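Local coordinates for protein transcriptional regulator (Aquifex aeolicus, PDB 2EH3) that probably binds DNA through a helix-turn-helix domain and regulates transcription, as a member of the TetR/AcrR family, at residues E13-E17 with K18-G22; C100-K103 with F104-I107. All coordinates share one frame; numbering follows the deposited sequence.

How the contacts relate
Contact 1 closes helix 3-18 in the probable DNA-binding domain, while contact 2 opens helix 105-126 in the C-terminal domain. Their centres lie about 16 Å apart, and contact 1 comes well before contact 2 in the chain, yet the two touch: Tyr20 CE2 and Phe104 CE2 are 3.6 Å apart in an edge-to-face pair. Further bonds join the two domains here, Tyr20 N to Asp97 OD1 and the ion pair of Lys103 with Glu47. Contact 2 also reaches the dimer partner through the disulfide between Cys100 and Cys100 of the second subunit. Both contacts are away from the magnesium sites at Glu75, Glu78 and Glu82.

Contact 1: E13-E17 with K18-G22; sequences ELFFE and KGYQG
Phe15 and Tyr20 form the aromatic part of this turn, where helix 3-18 runs out into the loop leading to helix 25-32. Their side chains lie side by side, and the edge of Tyr20 is turned to the face of Phe15, with the planes at 60°. CD1 of Tyr20 makes the closest approach, 3.6 Å from CZ of Phe15, over the rim of that ring rather than its middle. Tyr20 gets there because its CG is anti to the backbone N (chi1 175°), while Phe15 CG stands beside its own N. Cutting Phe15 back to an alanine would probably leave the Tyr20 edge without its facing ring and open a gap against Leu49, Ile53 and Ile93, which the phenyl also touches.

Backbone hydrogen bonds finish the helix. Lys18 N donates to Leu14 O at 2.9 Å. Gly19 N reaches Phe15 O at 2.7 Å, a short bond but a less straight one. Gly19 then leaves helical geometry with positive phi (87°), where any side chain would collide with the carbonyl oxygen of Lys18, and the chain turns away.

The polar side chain of Lys18 spans the turn. It bends at chi2 and chi4, its CG passes 3.5 Å from Leu14 O, and NZ donates to Gly22 O at 2.7 Å while also forming a salt bridge with Glu27.

Together, buried ring packing, backbone bonds at the helix end and the exposed Lys18 link probably help set how helix 3-18 leads into the predicted helix-turn-helix, and Phe15 ties that turn to helices 46-67 and 88-99.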
loop_
_atom_site.group_PDB
_atom_site.type_symbol
_atom_site.label_atom_id
_atom_site.label_comp_id
_atom_site.label_asym_id
_atom_site.label_seq_id
_atom_site.Cartn_x
_atom_site.Cartn_y
_atom_site.Cartn_z
ATOM N N GLU A 13 -14.467 10.375 -12.001
ATOM C CA GLU A 13 -15.636 9.930 -11.260
ATOM C C GLU A 13 -15.970 8.463 -11.527
ATOM O O GLU A 13 -16.144 7.695 -10.566
ATOM C CB GLU A 13 -16.857 10.795 -11.615
ATOM C CG GLU A 13 -16.864 12.140 -10.894
ATOM C CD GLU A 13 -16.720 11.975 -9.384
ATOM O OE1 GLU A 13 -17.374 11.061 -8.815
ATOM O OE2 GLU A 13 -15.963 12.760 -8.773
ATOM N N LEU A 14 -16.040 8.075 -12.798
ATOM C CA LEU A 14 -16.373 6.692 -13.120
ATOM C C LEU A 14 -15.288 5.712 -12.672
ATOM O O LEU A 14 -15.607 4.655 -12.157
ATOM C CB LEU A 14 -16.648 6.513 -14.621
ATOM C CG LEU A 14 -17.898 7.258 -15.072
ATOM C CD1 LEU A 14 -18.107 6.977 -16.539
ATOM C CD2 LEU A 14 -19.116 6.838 -14.224
ATOM N N PHE A 15 -14.010 6.044 -12.878
ATOM C CA PHE A 15 -12.943 5.131 -12.443
ATOM C C PHE A 15 -12.978 4.967 -10.918
ATOM O O PHE A 15 -12.720 3.878 -10.402
ATOM C CB PHE A 15 -11.560 5.646 -12.852
ATOM C CG PHE A 15 -11.313 5.676 -14.344
ATOM C CD1 PHE A 15 -12.068 4.899 -15.228
ATOM C CD2 PHE A 15 -10.283 6.464 -14.858
ATOM C CE1 PHE A 15 -11.783 4.906 -16.611
ATOM C CE2 PHE A 15 -9.995 6.474 -16.240
ATOM C CZ PHE A 15 -10.746 5.689 -17.111
ATOM N N PHE A 16 -13.244 6.053 -10.190
ATOM C CA PHE A 16 -13.339 6.004 -8.732
ATOM C C PHE A 16 -14.488 5.084 -8.319
ATOM O O PHE A 16 -14.337 4.207 -7.461
ATOM C CB PHE A 16 -13.577 7.416 -8.170
ATOM C CG PHE A 16 -13.845 7.454 -6.689
ATOM C CD1 PHE A 16 -12.845 7.144 -5.782
ATOM C CD2 PHE A 16 -15.108 7.790 -6.209
ATOM C CE1 PHE A 16 -13.093 7.164 -4.412
ATOM C CE2 PHE A 16 -15.364 7.817 -4.850
ATOM C CZ PHE A 16 -14.356 7.503 -3.946
ATOM N N GLU A 17 -15.625 5.267 -8.969
ATOM C CA GLU A 17 -16.805 4.460 -8.666
ATOM C C GLU A 17 -16.703 2.985 -9.025
ATOM O O GLU A 17 -17.121 2.136 -8.234
ATOM C CB GLU A 17 -18.043 5.045 -9.361
ATOM C CG GLU A 17 -18.545 6.355 -8.746
ATOM C CD GLU A 17 -18.928 6.222 -7.278
ATOM O OE1 GLU A 17 -19.670 5.285 -6.930
ATOM O OE2 GLU A 17 -18.497 7.069 -6.468
ATOM N N LYS A 18 -16.137 2.669 -10.181
ATOM C CA LYS A 18 -16.112 1.271 -10.573
ATOM C C LYS A 18 -14.877 0.729 -11.258
ATOM O O LYS A 18 -14.905 -0.354 -11.850
ATOM C CB LYS A 18 -17.362 0.982 -11.390
ATOM C CG LYS A 18 -17.365 1.678 -12.723
ATOM C CD LYS A 18 -18.781 2.054 -13.059
ATOM C CE LYS A 18 -18.921 2.445 -14.520
ATOM N NZ LYS A 18 -18.728 1.284 -15.400
ATOM N N GLY A 19 -13.782 1.484 -11.168
ATOM C CA GLY A 19 -12.520 1.020 -11.721
ATOM C C GLY A 19 -12.244 1.311 -13.181
ATOM O O GLY A 19 -13.158 1.530 -13.963
ATOM N N TYR A 20 -10.961 1.308 -13.533
ATOM C CA TYR A 20 -10.515 1.542 -14.905
ATOM C C TYR A 20 -10.960 0.415 -15.854
ATOM O O TYR A 20 -11.566 0.684 -16.888
ATOM C CB TYR A 20 -8.990 1.645 -14.929
ATOM C CG TYR A 20 -8.412 1.759 -16.313
ATOM C CD1 TYR A 20 -8.333 3.011 -16.964
ATOM C CD2 TYR A 20 -7.897 0.642 -16.960
ATOM C CE1 TYR A 20 -7.737 3.135 -18.217
ATOM C CE2 TYR A 20 -7.314 0.756 -18.212
ATOM C CZ TYR A 20 -7.231 1.998 -18.828
ATOM O OH TYR A 20 -6.601 2.094 -20.048
ATOM N N GLN A 21 -10.692 -0.839 -15.492
ATOM C CA GLN A 21 -11.078 -1.960 -16.347
ATOM C C GLN A 21 -12.584 -2.056 -16.554
ATOM O O GLN A 21 -13.052 -2.420 -17.647
ATOM C CB GLN A 21 -10.571 -3.287 -15.767
ATOM C CG GLN A 21 -9.044 -3.393 -15.623
ATOM C CD GLN A 21 -8.269 -3.345 -16.950
ATOM O OE1 GLN A 21 -7.036 -3.236 -16.955
ATOM N NE2 GLN A 21 -8.980 -3.430 -18.066
ATOM N N GLY A 22 -13.339 -1.707 -15.518
ATOM C CA GLY A 22 -14.788 -1.775 -15.574
ATOM C C GLY A 22 -15.513 -0.560 -16.120
ATOM O O GLY A 22 -16.739 -0.488 -16.016
#

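Contact 2: C100-K103 with F104-I107; sequences CSEK and FRNI
With chi1 at -167° carrying its chain away from the backbone N and a bend at chi3, Arg105 brings its guanidinium back to Ser101 and Glu102. This is the N-terminal start of helix 105-126 in the all-helical, TetR-type C-terminal domain, after the loop from helix 88-99, with Phe104 at the N-cap position. Ser101 OG accepts the Phe104 N-H at 2.8 Å.

Arg105 NE and NH2 share Ser101 O in two weak bonds, each 3.2 Å; Ser101 OG also bonds Leu98 O, and Arg105 NE Leu99 O. Glu102 runs alongside, its OE1 over one face of the guanidinium and the two planes 48° apart. Its OE2 makes a long salt bridge to NH2 at 3.6 Å, and water 1 joins the same two atoms, accepting from NH2. NH1 bonds Tyr92 OH of the second subunit, whose Phe96 makes a cation-pi pair with the arginine, so the group is held from the dimer side too.

Water 2 takes the Asn106 N-H and lies 2.9 Å from Glu102 O, to which it can donate. The extended Lys103 chain runs alongside the Phe104 side chain toward Glu47, its CG making a CH-pi contact over the ring face, 4.2 Å from the centroid.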
loop_
_atom_site.group_PDB
_atom_site.type_symbol
_atom_site.label_atom_id
_atom_site.label_comp_id
_atom_site.label_asym_id
_atom_site.label_seq_id
_atom_site.Cartn_x
_atom_site.Cartn_y
_atom_site.Cartn_z
ATOM N N CYS A 100 -2.369 -1.991 -8.306
ATOM C CA CYS A 100 -3.010 -3.300 -8.401
ATOM C C CYS A 100 -2.986 -3.917 -9.784
ATOM O O CYS A 100 -3.208 -5.116 -9.943
ATOM C CB CYS A 100 -4.448 -3.180 -7.876
ATOM S SG CYS A 100 -4.525 -2.842 -6.096
ATOM N N SER A 101 -2.665 -3.115 -10.787
ATOM C CA SER A 101 -2.632 -3.632 -12.163
ATOM C C SER A 101 -1.290 -4.237 -12.475
ATOM O O SER A 101 -0.334 -4.023 -11.742
ATOM C CB SER A 101 -2.859 -2.476 -13.137
ATOM O OG SER A 101 -1.646 -1.740 -13.290
ATOM N N GLU A 102 -1.191 -5.043 -13.531
ATOM C CA GLU A 102 0.138 -5.491 -13.903
ATOM C C GLU A 102 0.704 -4.458 -14.895
ATOM O O GLU A 102 1.873 -4.060 -14.808
ATOM C CB GLU A 102 0.100 -6.865 -14.595
ATOM C CG GLU A 102 -0.274 -7.995 -13.693
ATOM C CD GLU A 102 0.813 -8.339 -12.697
ATOM O OE1 GLU A 102 1.984 -7.908 -12.863
ATOM O OE2 GLU A 102 0.495 -9.080 -11.744
ATOM N N LYS A 103 -0.141 -4.035 -15.834
ATOM C CA LYS A 103 0.250 -3.101 -16.888
ATOM C C LYS A 103 0.709 -1.716 -16.428
ATOM O O LYS A 103 1.653 -1.156 -17.005
ATOM C CB LYS A 103 -0.903 -2.954 -17.899
ATOM C CG LYS A 103 -0.615 -2.059 -19.101
ATOM C CD LYS A 103 -1.836 -1.907 -20.015
ATOM C CE LYS A 103 -1.400 -1.306 -21.359
ATOM N NZ LYS A 103 -2.524 -1.103 -22.316
ATOM N N PHE A 104 0.076 -1.186 -15.390
ATOM C CA PHE A 104 0.403 0.166 -14.934
ATOM C C PHE A 104 1.180 0.239 -13.621
ATOM O O PHE A 104 1.427 1.337 -13.113
ATOM C CB PHE A 104 -0.895 0.996 -14.796
ATOM C CG PHE A 104 -1.717 1.073 -16.055
ATOM C CD1 PHE A 104 -1.139 1.459 -17.261
ATOM C CD2 PHE A 104 -3.077 0.821 -16.014
ATOM C CE1 PHE A 104 -1.922 1.600 -18.412
ATOM C CE2 PHE A 104 -3.876 0.964 -17.174
ATOM C CZ PHE A 104 -3.291 1.354 -18.363
ATOM N N ARG A 105 1.595 -0.903 -13.085
ATOM C CA ARG A 105 2.350 -0.903 -11.824
ATOM C C ARG A 105 3.585 -0.019 -11.861
ATOM O O ARG A 105 3.898 0.663 -10.871
ATOM C CB ARG A 105 2.769 -2.327 -11.446
ATOM C CG ARG A 105 3.265 -2.421 -9.989
ATOM C CD ARG A 105 3.345 -3.870 -9.526
ATOM N NE ARG A 105 2.026 -4.481 -9.626
ATOM C CZ ARG A 105 1.775 -5.777 -9.486
ATOM N NH1 ARG A 105 2.768 -6.621 -9.226
ATOM N NH2 ARG A 105 0.533 -6.224 -9.615
ATOM N N ASN A 106 4.267 -0.014 -12.995
ATOM C CA ASN A 106 5.480 0.781 -13.121
ATOM C C ASN A 106 5.210 2.278 -12.945
ATOM O O ASN A 106 6.075 3.001 -12.443
ATOM C CB ASN A 106 6.125 0.537 -14.482
ATOM C CG ASN A 106 5.271 1.061 -15.622
ATOM O OD1 ASN A 106 4.187 0.522 -15.925
ATOM N ND2 ASN A 106 5.738 2.142 -16.251
ATOM N N ILE A 107 4.035 2.751 -13.362
ATOM C CA ILE A 107 3.712 4.176 -13.229
ATOM C C ILE A 107 3.541 4.534 -11.768
ATOM O O ILE A 107 4.016 5.587 -11.311
ATOM C CB ILE A 107 2.417 4.516 -13.998
ATOM C CG1 ILE A 107 2.632 4.197 -15.472
ATOM C CG2 ILE A 107 2.025 6.005 -13.795
ATOM C CD1 ILE A 107 1.355 4.236 -16.316
HETATM O O HOH W 1 0.637 -9.110 -9.216
HETATM O O HOH W 2 3.983 -2.147 -15.029
#